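Local structure of antifreeze protein (Marinomonas primoryensis, 3P4G) at residues G44-T49 against V59-N64; A89-G94 against K108-A113. The protein binds ice as a hyperactive, calcium-dependent antifreeze protein, probably holding on through clathrate-like waters anchored on its surface. All coordinates share one frame; numbering follows the deposited sequence.

In the fold
The chain winds into a right-handed, calcium-binding beta-helix, and both contacts join bends of successive coils in its N-terminal part. Contact 1 comes first along the chain and is complete before the segments of contact 2 begin; their centres are about 10 Å apart. In each, the bend after one strand (39-42 or 85-88) meets the turn of the next coil, which leaves strand 58-61 or 104-107. The contacts join directly: A89 N donates to I61 O, and D91 N to N64 OD1, each at 2.8 Å. An Asn and Asp stack, N45-N64-D91-D110, thus runs through both, so side-chain and main-chain bonds together link four successive coils along one edge of the solenoid.

Contact 1 (G44-T49 against V59-N64)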
loop_
_atom_site.group_PDB
_atom_site.type_symbol
_atom_site.label_atom_id
_atom_site.label_comp_id
_atom_site.label_asym_id
_atom_site.label_seq_id
_atom_site.Cartn_x
_atom_site.Cartn_y
_atom_site.Cartn_z
ATOM N N GLY A 44 -13.501 20.076 -21.846
ATOM C CA GLY A 44 -14.161 20.507 -20.611
ATOM C C GLY A 44 -14.511 19.366 -19.666
ATOM O O GLY A 44 -13.757 18.399 -19.543
ATOM N N ASN A 45 -15.669 19.446 -19.028
ATOM C CA ASN A 45 -16.058 18.418 -18.049
ATOM C C ASN A 45 -16.873 17.269 -18.699
ATOM O O ASN A 45 -17.482 17.428 -19.799
ATOM C CB ASN A 45 -16.802 19.068 -16.883
ATOM C CG ASN A 45 -15.958 20.137 -16.162
ATOM O OD1 ASN A 45 -14.821 19.884 -15.783
ATOM N ND2 ASN A 45 -16.524 21.331 -15.966
ATOM N N VAL A 46 -16.844 16.116 -18.027
ATOM C CA VAL A 46 -17.730 15.007 -18.325
ATOM C C VAL A 46 -18.956 15.051 -17.395
ATOM O O VAL A 46 -18.842 14.821 -16.198
ATOM C CB VAL A 46 -16.971 13.657 -18.244
ATOM C CG1 VAL A 46 -17.923 12.438 -18.267
ATOM C CG2 VAL A 46 -15.940 13.572 -19.370
ATOM N N SER A 47 -20.143 15.325 -17.958
ATOM C CA SER A 47 -21.349 15.467 -17.162
ATOM C C SER A 47 -22.399 14.473 -17.555
ATOM O O SER A 47 -23.550 14.644 -17.166
ATOM C CB SER A 47 -21.926 16.880 -17.305
ATOM O OG SER A 47 -20.925 17.839 -17.036
ATOM N N ALA A 48 -22.016 13.435 -18.304
ATOM C CA ALA A 48 -22.921 12.274 -18.522
ATOM C C ALA A 48 -22.078 11.022 -18.563
ATOM O O ALA A 48 -20.854 11.087 -18.601
ATOM C CB ALA A 48 -23.695 12.396 -19.836
ATOM N N THR A 49 -22.738 9.876 -18.584
ATOM C CA THR A 49 -22.002 8.636 -18.672
ATOM C C THR A 49 -21.234 8.598 -20.014
ATOM O O THR A 49 -21.709 9.086 -21.053
ATOM C CB THR A 49 -22.906 7.392 -18.513
ATOM O OG1 THR A 49 -23.935 7.430 -19.498
ATOM C CG2 THR A 49 -23.530 7.371 -17.117
ATOM N N VAL A 59 -9.219 7.837 -24.110
ATOM C CA VAL A 59 -10.083 8.942 -23.656
ATOM C C VAL A 59 -9.217 9.973 -22.898
ATOM O O VAL A 59 -8.411 9.609 -22.027
ATOM C CB VAL A 59 -11.219 8.435 -22.732
ATOM C CG1 VAL A 59 -11.961 9.652 -22.172
ATOM C CG2 VAL A 59 -12.208 7.488 -23.459
ATOM N N SER A 60 -9.388 11.253 -23.240
ATOM C CA SER A 60 -8.594 12.322 -22.643
ATOM C C SER A 60 -9.545 13.445 -22.310
ATOM O O SER A 60 -10.280 13.929 -23.171
ATOM C CB SER A 60 -7.514 12.819 -23.607
ATOM O OG SER A 60 -6.713 11.750 -24.068
ATOM N N ILE A 61 -9.533 13.832 -21.052
ATOM C CA ILE A 61 -10.485 14.804 -20.469
ATOM C C ILE A 61 -9.646 15.869 -19.769
ATOM O O ILE A 61 -8.836 15.555 -18.885
ATOM C CB ILE A 61 -11.444 14.058 -19.425
ATOM C CG1 ILE A 61 -12.335 13.011 -20.124
ATOM C CG2 ILE A 61 -12.317 15.031 -18.584
ATOM C CD1 ILE A 61 -12.711 11.808 -19.269
ATOM N N ASP A 62 -9.794 17.134 -20.165
ATOM C CA ASP A 62 -8.996 18.184 -19.540
ATOM C C ASP A 62 -9.664 18.685 -18.254
ATOM O O ASP A 62 -9.012 19.316 -17.412
ATOM C CB ASP A 62 -8.852 19.351 -20.495
ATOM C CG ASP A 62 -8.058 18.998 -21.716
ATOM O OD1 ASP A 62 -7.178 18.105 -21.623
ATOM O OD2 ASP A 62 -8.289 19.661 -22.736
ATOM N N GLY A 63 -10.969 18.457 -18.142
ATOM C CA GLY A 63 -11.740 18.855 -16.953
ATOM C C GLY A 63 -11.921 17.727 -15.955
ATOM O O GLY A 63 -11.021 16.876 -15.785
ATOM N N ASN A 64 -13.107 17.682 -15.344
ATOM C CA ASN A 64 -13.418 16.715 -14.280
ATOM C C ASN A 64 -14.347 15.631 -14.792
ATOM O O ASN A 64 -15.173 15.885 -15.683
ATOM C CB ASN A 64 -14.144 17.427 -13.119
ATOM C CG ASN A 64 -13.340 18.558 -12.555
ATOM O OD1 ASN A 64 -12.142 18.408 -12.317
ATOM N ND2 ASN A 64 -14.006 19.708 -12.298
#
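At a bend of the right-handed beta-helix, N45 and N64 occupy matching places in successive coils and form part of a polar stack of the kind known in beta-helix turns. N45 turns its amide onto the neighbouring backbone: with CG beside its own backbone N (chi1 -59°), OD1 accepts the N-H of N64 at 2.8 Å. The donor lies in the plane of the N45 amide, on a lone pair, and the bond is fairly straight, with 162° at the hydrogen. N64 repeats the gesture one coil further on, where its OD1 takes the backbone N-H of D91. The side-chain oxygen of one coil thus satisfies the main chain of the next.

Backbone bonds lie before and after this link. V46 N donates to N64 O at 2.9 Å, while G63 N reaches G44 O by a weak, bent bond of 3.1 Å. G63 is placed where the two coils come close, its CA 3.5 Å from N45 OD1; a beta carbon there would run into that oxygen and into G44 O, so the absence of a side chain lets the bends close up. I61 CG2 also approaches G44 O, at 3.8 Å.

On the buried side, V46 and I61 meet with their side chains crossed at about a right angle. I61 also packs on V42 of strand 39-42 and on L86 and V88 of strand 85-88, which ties this meeting to the hydrophobic interior. Across the contact itself one methyl of the valine does the touching: V46 CG2 lies 3.7 Å from I61 CD1.

Contact 2 (A89-G94 against K108-A113); sequences AGDVLG and KGDVSA
V92 meets V111 of the next coil in a single parallel beta bridge. V92 N donates to D110 O at 2.9 Å, and S112 N returns a nearly straight bond of 2.8 Å to V92 O, so V92 is gripped through both its amide N and its carbonyl O. On the buried side the valines touch only loosely, V92 CB to V111 CG2 being 4.0 Å.

The second large surface belongs to A113, whose methyl presses on the main chain where L93 runs into G94; its CB is 3.4 Å from G94 C. Beside it, S112 OG faces L93 CG.

Equivalent bends of neighbouring beta-helix coils are joined here, running within 3° of parallel. D91 supplies the side-chain link between the coils. Its CG stands beside its own backbone N (chi1 -64°), which brings OD1 to D110 N at 2.8 Å; the donor comes from above the carboxylate, 39° out of its plane. Replacing D91 with an alanine would probably leave D110 N without this acceptor and the bridging water without one of its two carboxylate partners. D110 OD1 in turn accepts N129 N, while its OD2 lies 4.0 Å from D91 OD1. Between the two like-charged groups a water probably eases the repulsion, donating to D91 OD2 and, at 2.7 Å, to D110 OD2.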
loop_
_atom_site.group_PDB
_atom_site.type_symbol
_atom_site.label_atom_id
_atom_site.label_comp_id
_atom_site.label_asym_id
_atom_site.label_seq_id
_atom_site.Cartn_x
_atom_site.Cartn_y
_atom_site.Cartn_z
ATOM N N ALA A 89 -7.196 15.376 -16.573
ATOM C CA ALA A 89 -6.365 16.435 -15.987
ATOM C C ALA A 89 -6.932 16.991 -14.680
ATOM O O ALA A 89 -6.191 17.537 -13.878
ATOM C CB ALA A 89 -6.198 17.581 -16.996
ATOM N N GLY A 90 -8.260 16.885 -14.510
ATOM C CA GLY A 90 -8.951 17.383 -13.326
ATOM C C GLY A 90 -9.157 16.314 -12.284
ATOM O O GLY A 90 -8.331 15.395 -12.142
ATOM N N ASP A 91 -10.302 16.421 -11.592
ATOM C CA ASP A 91 -10.641 15.519 -10.493
ATOM C C ASP A 91 -11.635 14.482 -11.006
ATOM O O ASP A 91 -12.298 14.679 -12.022
ATOM C CB ASP A 91 -11.301 16.302 -9.340
ATOM C CG ASP A 91 -10.359 17.328 -8.716
ATOM O OD1 ASP A 91 -9.132 17.116 -8.720
ATOM O OD2 ASP A 91 -10.846 18.350 -8.170
ATOM N N VAL A 92 -11.746 13.406 -10.254
ATOM C CA VAL A 92 -12.676 12.332 -10.577
ATOM C C VAL A 92 -13.644 12.244 -9.423
ATOM O O VAL A 92 -13.243 11.910 -8.280
ATOM C CB VAL A 92 -11.959 10.994 -10.791
ATOM C CG1 VAL A 92 -12.990 9.864 -10.925
ATOM C CG2 VAL A 92 -11.108 11.051 -12.041
ATOM N N LEU A 93 -14.906 12.567 -9.732
ATOM C CA LEU A 93 -15.998 12.573 -8.732
ATOM C C LEU A 93 -17.124 11.586 -9.078
ATOM O O LEU A 93 -18.125 11.500 -8.349
ATOM C CB LEU A 93 -16.604 13.961 -8.567
ATOM C CG LEU A 93 -15.604 15.066 -8.227
ATOM C CD1 LEU A 93 -15.075 15.739 -9.477
ATOM C CD2 LEU A 93 -16.398 16.119 -7.367
ATOM N N GLY A 94 -16.960 10.882 -10.199
ATOM C CA GLY A 94 -17.875 9.808 -10.621
ATOM C C GLY A 94 -17.045 8.561 -10.930
ATOM O O GLY A 94 -15.861 8.661 -11.342
ATOM N N LYS A 108 -4.650 13.390 -12.997
ATOM C CA LYS A 108 -3.723 14.349 -12.385
ATOM C C LYS A 108 -4.246 14.808 -11.009
ATOM O O LYS A 108 -3.461 15.093 -10.091
ATOM C CB LYS A 108 -3.555 15.564 -13.326
ATOM C CG LYS A 108 -2.451 16.512 -12.981
ATOM C CD LYS A 108 -2.276 17.663 -14.045
ATOM C CE LYS A 108 -1.512 18.870 -13.416
ATOM N NZ LYS A 108 -1.578 20.154 -14.213
ATOM N N GLY A 109 -5.558 14.923 -10.891
ATOM C CA GLY A 109 -6.199 15.541 -9.687
ATOM C C GLY A 109 -6.569 14.549 -8.573
ATOM O O GLY A 109 -5.986 13.447 -8.446
ATOM N N ASP A 110 -7.596 14.904 -7.798
ATOM C CA ASP A 110 -8.003 14.089 -6.643
ATOM C C ASP A 110 -9.116 13.178 -7.092
ATOM O O ASP A 110 -9.866 13.533 -8.016
ATOM C CB ASP A 110 -8.580 15.016 -5.589
ATOM C CG ASP A 110 -7.545 15.994 -5.037
ATOM O OD1 ASP A 110 -6.426 15.586 -4.705
ATOM O OD2 ASP A 110 -7.878 17.180 -4.879
ATOM N N VAL A 111 -9.222 12.032 -6.439
ATOM C CA VAL A 111 -10.227 11.066 -6.795
ATOM C C VAL A 111 -11.079 10.857 -5.568
ATOM O O VAL A 111 -10.577 10.399 -4.537
ATOM C CB VAL A 111 -9.581 9.717 -7.202
ATOM C CG1 VAL A 111 -10.720 8.562 -7.281
ATOM C CG2 VAL A 111 -8.836 9.897 -8.513
ATOM N N SER A 112 -12.376 11.114 -5.700
ATOM C CA SER A 112 -13.326 10.984 -4.588
ATOM C C SER A 112 -14.448 9.965 -4.902
ATOM O O SER A 112 -15.440 9.889 -4.177
ATOM C CB SER A 112 -13.905 12.357 -4.232
ATOM O OG SER A 112 -14.638 12.950 -5.327
ATOM N N ALA A 113 -14.312 9.254 -6.022
ATOM C CA ALA A 113 -15.287 8.239 -6.392
ATOM C C ALA A 113 -14.562 6.917 -6.535
ATOM O O ALA A 113 -13.331 6.868 -6.593
ATOM C CB ALA A 113 -15.961 8.631 -7.728
HETATM O O HOH W 1 -10.077 18.527 -5.492
HETATM O O HOH W 2 -18.520 10.528 -5.641
#